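Local coordinates for ubiquinol-cytochrome C chaperone (Brucella abortus NCTC 8038, PDB 6RWT), which probably acts as a chaperone in assembly of respiratory complex III, as its homolog Cbp3 does by binding newly synthesized cytochrome b, at residues A[32-37]-A[44-49]. Sequence-based numbering, arbitrary orientation.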
loop_
_atom_site.group_PDB
_atom_site.type_symbol
_atom_site.label_atom_id
_atom_site.label_comp_id
_atom_site.label_asym_id
_atom_site.label_seq_id
_atom_site.Cartn_x
_atom_site.Cartn_y
_atom_site.Cartn_z
ATOM N N ARG A 32 -7.772 10.113 10.756
ATOM C CA ARG A 32 -8.492 9.190 11.646
ATOM C C ARG A 32 -7.652 7.983 12.088
ATOM O O ARG A 32 -7.819 7.501 13.206
ATOM C CB ARG A 32 -9.807 8.709 11.009
ATOM C CG ARG A 32 -10.774 8.077 12.001
ATOM C CD ARG A 32 -12.093 7.664 11.364
ATOM N NE ARG A 32 -13.064 7.218 12.372
ATOM C CZ ARG A 32 -14.248 6.665 12.106
ATOM N NH1 ARG A 32 -14.642 6.456 10.848
ATOM N NH2 ARG A 32 -15.049 6.309 13.112
ATOM N N PHE A 33 -6.743 7.501 11.233
ATOM C CA PHE A 33 -5.886 6.371 11.621
ATOM C C PHE A 33 -5.105 6.689 12.904
ATOM O O PHE A 33 -4.988 5.849 13.786
ATOM C CB PHE A 33 -4.854 5.998 10.538
ATOM C CG PHE A 33 -5.436 5.625 9.193
ATOM C CD1 PHE A 33 -6.501 4.730 9.074
ATOM C CD2 PHE A 33 -4.862 6.132 8.025
ATOM C CE1 PHE A 33 -7.005 4.391 7.822
ATOM C CE2 PHE A 33 -5.361 5.791 6.780
ATOM C CZ PHE A 33 -6.440 4.918 6.678
ATOM N N TYR A 34 -4.592 7.917 12.988
ATOM C CA TYR A 34 -3.673 8.337 14.046
ATOM C C TYR A 34 -4.392 8.976 15.243
ATOM O O TYR A 34 -3.900 8.925 16.375
ATOM C CB TYR A 34 -2.626 9.297 13.465
ATOM C CG TYR A 34 -1.940 8.753 12.214
ATOM C CD1 TYR A 34 -0.858 7.863 12.303
ATOM C CD2 TYR A 34 -2.409 9.084 10.945
ATOM C CE1 TYR A 34 -0.249 7.354 11.153
ATOM C CE2 TYR A 34 -1.810 8.582 9.794
ATOM C CZ TYR A 34 -0.729 7.716 9.898
ATOM O OH TYR A 34 -0.138 7.223 8.745
ATOM N N ALA A 35 -5.541 9.589 14.997
ATOM C CA ALA A 35 -6.358 10.111 16.083
ATOM C C ALA A 35 -7.185 8.948 16.669
ATOM O O ALA A 35 -6.680 8.225 17.534
ATOM C CB ALA A 35 -7.216 11.277 15.606
ATOM N N GLN A 36 -8.400 8.714 16.181
ATOM C CA GLN A 36 -9.299 7.745 16.822
ATOM C C GLN A 36 -8.748 6.313 16.893
ATOM O O GLN A 36 -8.854 5.675 17.936
ATOM C CB GLN A 36 -10.685 7.738 16.158
ATOM C CG GLN A 36 -11.695 6.847 16.880
ATOM C CD GLN A 36 -13.093 6.895 16.294
ATOM O OE1 GLN A 36 -13.315 7.429 15.206
ATOM N NE2 GLN A 36 -14.050 6.323 17.019
ATOM N N PHE A 37 -8.149 5.815 15.803
ATOM C CA PHE A 37 -7.760 4.393 15.738
ATOM C C PHE A 37 -6.472 4.054 16.505
ATOM O O PHE A 37 -6.170 2.873 16.688
ATOM C CB PHE A 37 -7.627 3.899 14.284
ATOM C CG PHE A 37 -8.914 3.864 13.484
ATOM C CD1 PHE A 37 -10.152 4.276 14.001
ATOM C CD2 PHE A 37 -8.868 3.430 12.154
ATOM C CE1 PHE A 37 -11.298 4.235 13.215
ATOM C CE2 PHE A 37 -10.012 3.391 11.372
ATOM C CZ PHE A 37 -11.231 3.790 11.905
ATOM N N LEU A 44 7.765 4.260 12.173
ATOM C CA LEU A 44 7.273 2.906 11.910
ATOM C C LEU A 44 5.750 2.845 11.656
ATOM O O LEU A 44 5.302 2.132 10.758
ATOM C CB LEU A 44 7.682 1.940 13.031
ATOM C CG LEU A 44 7.365 0.452 12.783
ATOM C CD1 LEU A 44 7.894 -0.062 11.441
ATOM C CD2 LEU A 44 7.911 -0.391 13.928
ATOM N N GLY A 45 4.962 3.580 12.433
ATOM C CA GLY A 45 3.505 3.577 12.246
ATOM C C GLY A 45 3.064 4.154 10.906
ATOM O O GLY A 45 2.149 3.630 10.253
ATOM N N ARG A 46 3.719 5.240 10.491
ATOM C CA ARG A 46 3.479 5.824 9.159
ATOM C C ARG A 46 3.870 4.844 8.026
ATOM O O ARG A 46 3.161 4.737 7.006
ATOM C CB ARG A 46 4.188 7.183 9.014
ATOM C CG ARG A 46 3.648 8.259 9.956
ATOM C CD ARG A 46 4.197 9.656 9.694
ATOM N NE ARG A 46 5.630 9.797 9.980
ATOM C CZ ARG A 46 6.170 10.160 11.150
ATOM N NH1 ARG A 46 5.425 10.416 12.230
ATOM N NH2 ARG A 46 7.492 10.267 11.240
ATOM N N TYR A 47 4.981 4.118 8.209
ATOM C CA TYR A 47 5.346 3.022 7.294
ATOM C C TYR A 47 4.241 1.937 7.229
ATOM O O TYR A 47 3.931 1.428 6.135
ATOM C CB TYR A 47 6.727 2.406 7.639
ATOM C CG TYR A 47 6.944 1.082 6.926
ATOM C CD1 TYR A 47 7.480 1.035 5.643
ATOM C CD2 TYR A 47 6.516 -0.126 7.503
ATOM C CE1 TYR A 47 7.634 -0.173 4.969
ATOM C CE2 TYR A 47 6.648 -1.337 6.835
ATOM C CZ TYR A 47 7.205 -1.362 5.568
ATOM O OH TYR A 47 7.323 -2.558 4.891
ATOM N N GLU A 48 3.649 1.576 8.377
ATOM C CA GLU A 48 2.593 0.550 8.370
ATOM C C GLU A 48 1.402 1.009 7.514
ATOM O O GLU A 48 0.822 0.212 6.774
ATOM C CB GLU A 48 2.127 0.169 9.791
ATOM C CG GLU A 48 3.161 -0.522 10.691
ATOM C CD GLU A 48 3.732 -1.827 10.135
ATOM O OE1 GLU A 48 3.090 -2.479 9.282
ATOM O OE2 GLU A 48 4.839 -2.230 10.576
ATOM N N MET A 49 1.042 2.286 7.596
ATOM C CA MET A 49 -0.055 2.805 6.764
ATOM C C MET A 49 0.330 2.893 5.277
ATOM O O MET A 49 -0.474 2.514 4.408
ATOM C CB MET A 49 -0.572 4.157 7.286
ATOM C CG MET A 49 -1.286 4.094 8.646
ATOM S SD MET A 49 -2.750 3.027 8.680
ATOM C CE MET A 49 -2.039 1.523 9.310
#
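A Met-aromatic pair between Phe33, in the loop that follows helix 2-28, and Met49, in the second turn of helix 43-61, forms the buried side of the packing. The sulfur of Met49 sits over one face of the Phe33 ring, SD 4.0 Å from the ring centroid and 20° off the normal. It is displaced toward the CB side, with SD 3.8 Å from Phe33 CG. A bend of the thioether chain at chi2 (-60°) turns SD toward the aromatic ring. The side chains of Tyr34 and Met49 run antiparallel past one another, and the phenol end of the tyrosine meets the base of the methionine chain: Tyr34 OH comes within 3.3 Å of Met49 CG and 3.4 Å of Met49 CB. No hydrogen bond joins the two segments; the phenol hydroxyl is instead bonded to the carbonyl oxygen of Ala28, which ties it back to the end of helix 2-28. In this all-helical chaperone domain, the contact sets the connection between the first two helices against the start of the second. At its outer side the aliphatic part of Arg46 lies roughly perpendicular to the Tyr34 side chain, Arg46 CG 4.1 Å from Tyr34 OH, and a bend at chi3 (-67°) directs the guanidinium to its salt bridge with Asp41. Within the loop, Arg32 NE and NH2 both donate to Gln36 OE1, each at 2.9 Å; OE1 lies in the guanidinium plane, and both nitrogens approach it from the same face of the amide. Tyr151 packs edge-to-face with Phe33.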